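Local coordinates for putative endonuclease/exonuclease/phosphatase family protein (Bacteroides thetaiotaomicron, PDB 3MPR) that probably acts as a metal-dependent nuclease of the endonuclease/exonuclease/phosphatase family, cleaving phosphodiester bonds in nucleic acids, at residues 139-144 with 156-161. Residues are numbered along the deposited sequence; the frame is centred on the assembly and turned at random.
Sequences FNLHMD and FLVQEK. With ACY (acetic acid), chain F.
Between residues 139-144 and 156-161 the backbones come nearest at Phe-139 and Val-158, their CA atoms 8.4 Å apart, a spacing filled mainly by side chains. The segments lie on strand 135-142 and helix 148-164, the first two elements of a beta-alpha-beta unit in the DNase I-like fold, completed by strand 173-178, which bonds to the backbones of Phe-139 and Leu-141. These two, two apart on the extended strand, both direct their CB atoms at the helix, while Val-158 and Lys-161, three apart and so nearly one turn, face back. Leucine and valine suit this buried layer because their branched, apolar ends can be buried with no polar atom to satisfy, and one methyl of each meets the other: Leu-141 CD2 lies 3.7 Å from Val-158 CG2. Leu-141 reaches there with CG set between its backbone N and carbonyl carbon (chi1 59°). The longer side chain of Phe-139 reaches past this pair to the next turn of the helix; its CZ is 4.0 Å from the carbonyl O of Lys-161, which lies near the ring plane, and its CE2 4.2 Å from Lys-161 CB. Phe-101 of strand 93-102 packs against both of these residues and Val-158. Lysine fits the margin of this core: its chain, bent at chi2 (-70°) and extended beyond, carries the amine away to a salt bridge with Glu-164 and to a bound acetic acid molecule, probably from the crystallisation liquor, where Lys-161 NZ donates a 2.7 Å hydrogen bond to OXT of the acetic acid.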
loop_
_atom_site.group_PDB
_atom_site.type_symbol
_atom_site.label_atom_id
_atom_site.label_comp_id
_atom_site.label_asym_id
_atom_site.label_seq_id
_atom_site.Cartn_x
_atom_site.Cartn_y
_atom_site.Cartn_z
ATOM N N PHE A 139 18.462 13.301 -4.443
ATOM C CA PHE A 139 18.628 14.387 -3.477
ATOM C C PHE A 139 17.493 14.346 -2.476
ATOM O O PHE A 139 16.379 13.993 -2.842
ATOM C CB PHE A 139 18.533 15.739 -4.186
ATOM C CG PHE A 139 19.677 16.033 -5.115
ATOM C CD1 PHE A 139 19.682 15.552 -6.405
ATOM C CD2 PHE A 139 20.736 16.822 -4.692
ATOM C CE1 PHE A 139 20.742 15.846 -7.264
ATOM C CE2 PHE A 139 21.786 17.117 -5.540
ATOM C CZ PHE A 139 21.787 16.631 -6.821
ATOM N N ASN A 140 17.756 14.770 -1.240
ATOM C CA ASN A 140 16.729 14.785 -0.206
ATOM C C ASN A 140 16.959 15.972 0.725
ATOM O O ASN A 140 18.094 16.259 1.084
ATOM C CB ASN A 140 16.774 13.461 0.557
ATOM C CG ASN A 140 15.762 13.389 1.671
ATOM O OD1 ASN A 140 14.585 13.706 1.483
ATOM N ND2 ASN A 140 16.215 12.958 2.849
ATOM N N LEU A 141 15.892 16.674 1.102
ATOM C CA LEU A 141 16.054 17.873 1.922
ATOM C C LEU A 141 14.829 18.150 2.786
ATOM O O LEU A 141 13.802 17.483 2.675
ATOM C CB LEU A 141 16.366 19.104 1.043
ATOM C CG LEU A 141 15.359 19.516 -0.047
ATOM C CD1 LEU A 141 14.113 20.189 0.541
ATOM C CD2 LEU A 141 16.013 20.460 -1.038
ATOM N N HIS A 142 14.963 19.153 3.642
ATOM C CA HIS A 142 13.881 19.629 4.484
ATOM C C HIS A 142 14.033 21.141 4.541
ATOM O O HIS A 142 15.007 21.647 5.093
ATOM C CB HIS A 142 13.999 19.023 5.887
ATOM C CG HIS A 142 12.858 19.369 6.791
ATOM N ND1 HIS A 142 12.690 18.794 8.033
ATOM C CD2 HIS A 142 11.823 20.228 6.630
ATOM C CE1 HIS A 142 11.602 19.288 8.600
ATOM N NE2 HIS A 142 11.060 20.164 7.772
HETATM N N MSE A 143 13.082 21.847 3.935
HETATM C CA MSE A 143 13.133 23.300 3.775
HETATM C C MSE A 143 12.847 24.054 5.082
HETATM O O MSE A 143 12.285 23.496 6.024
HETATM C CB MSE A 143 12.105 23.727 2.732
HETATM C CG MSE A 143 12.365 23.249 1.320
HETATM SE SE MSE A 143 13.870 24.257 0.576
HETATM C CE MSE A 143 13.280 24.355 -1.272
ATOM N N ASP A 144 13.217 25.335 5.130
ATOM C CA ASP A 144 12.955 26.144 6.316
ATOM C C ASP A 144 11.495 26.598 6.308
ATOM O O ASP A 144 10.931 26.855 5.248
ATOM C CB ASP A 144 13.885 27.356 6.365
ATOM C CG ASP A 144 13.843 28.063 7.705
ATOM O OD1 ASP A 144 13.274 29.171 7.788
ATOM O OD2 ASP A 144 14.362 27.495 8.676
ATOM N N PHE A 156 16.765 26.881 -6.425
ATOM C CA PHE A 156 17.720 27.103 -7.512
ATOM C C PHE A 156 19.124 26.574 -7.222
ATOM O O PHE A 156 19.818 26.129 -8.126
ATOM C CB PHE A 156 17.726 28.576 -7.934
ATOM C CG PHE A 156 16.451 28.993 -8.604
ATOM C CD1 PHE A 156 16.128 28.496 -9.857
ATOM C CD2 PHE A 156 15.555 29.832 -7.967
ATOM C CE1 PHE A 156 14.947 28.852 -10.472
ATOM C CE2 PHE A 156 14.368 30.189 -8.576
ATOM C CZ PHE A 156 14.066 29.702 -9.828
ATOM N N LEU A 157 19.526 26.590 -5.956
ATOM C CA LEU A 157 20.802 25.994 -5.564
ATOM C C LEU A 157 20.769 24.485 -5.800
ATOM O O LEU A 157 21.731 23.887 -6.280
ATOM C CB LEU A 157 21.091 26.284 -4.096
ATOM C CG LEU A 157 22.190 25.456 -3.423
ATOM C CD1 LEU A 157 23.543 25.670 -4.100
ATOM C CD2 LEU A 157 22.271 25.795 -1.931
ATOM N N VAL A 158 19.646 23.861 -5.470
ATOM C CA VAL A 158 19.528 22.434 -5.718
ATOM C C VAL A 158 19.650 22.136 -7.208
ATOM O O VAL A 158 20.363 21.216 -7.610
ATOM C CB VAL A 158 18.244 21.843 -5.098
ATOM C CG1 VAL A 158 18.001 20.444 -5.628
ATOM C CG2 VAL A 158 18.370 21.828 -3.580
ATOM N N GLN A 159 18.986 22.934 -8.037
ATOM C CA GLN A 159 19.081 22.735 -9.474
ATOM C C GLN A 159 20.524 22.969 -9.983
ATOM O O GLN A 159 20.981 22.293 -10.884
ATOM C CB GLN A 159 18.059 23.610 -10.195
ATOM C CG GLN A 159 16.622 23.178 -9.896
ATOM C CD GLN A 159 15.589 24.212 -10.286
ATOM O OE1 GLN A 159 14.860 24.732 -9.437
ATOM N NE2 GLN A 159 15.502 24.500 -11.576
ATOM N N GLU A 160 21.250 23.909 -9.394
ATOM C CA GLU A 160 22.662 24.061 -9.767
ATOM C C GLU A 160 23.491 22.825 -9.389
ATOM O O GLU A 160 24.322 22.363 -10.171
ATOM C CB GLU A 160 23.261 25.327 -9.173
ATOM C CG GLU A 160 22.707 26.610 -9.799
ATOM C CD GLU A 160 22.988 26.712 -11.302
ATOM O OE1 GLU A 160 24.150 26.981 -11.681
ATOM O OE2 GLU A 160 22.046 26.521 -12.104
ATOM N N LYS A 161 23.253 22.277 -8.199
ATOM C CA LYS A 161 23.951 21.070 -7.765
ATOM C C LYS A 161 23.597 19.852 -8.615
ATOM O O LYS A 161 24.427 18.969 -8.812
ATOM C CB LYS A 161 23.688 20.781 -6.269
ATOM C CG LYS A 161 24.353 21.786 -5.331
ATOM C CD LYS A 161 25.885 21.635 -5.313
ATOM C CE LYS A 161 26.535 22.786 -4.542
ATOM N NZ LYS A 161 28.020 22.651 -4.449
HETATM C C ACY F . 30.238 24.203 -2.766
HETATM O O ACY F . 30.882 23.422 -3.527
HETATM O OXT ACY F . 29.026 24.544 -2.890
HETATM C CH3 ACY F . 30.973 24.788 -1.608
#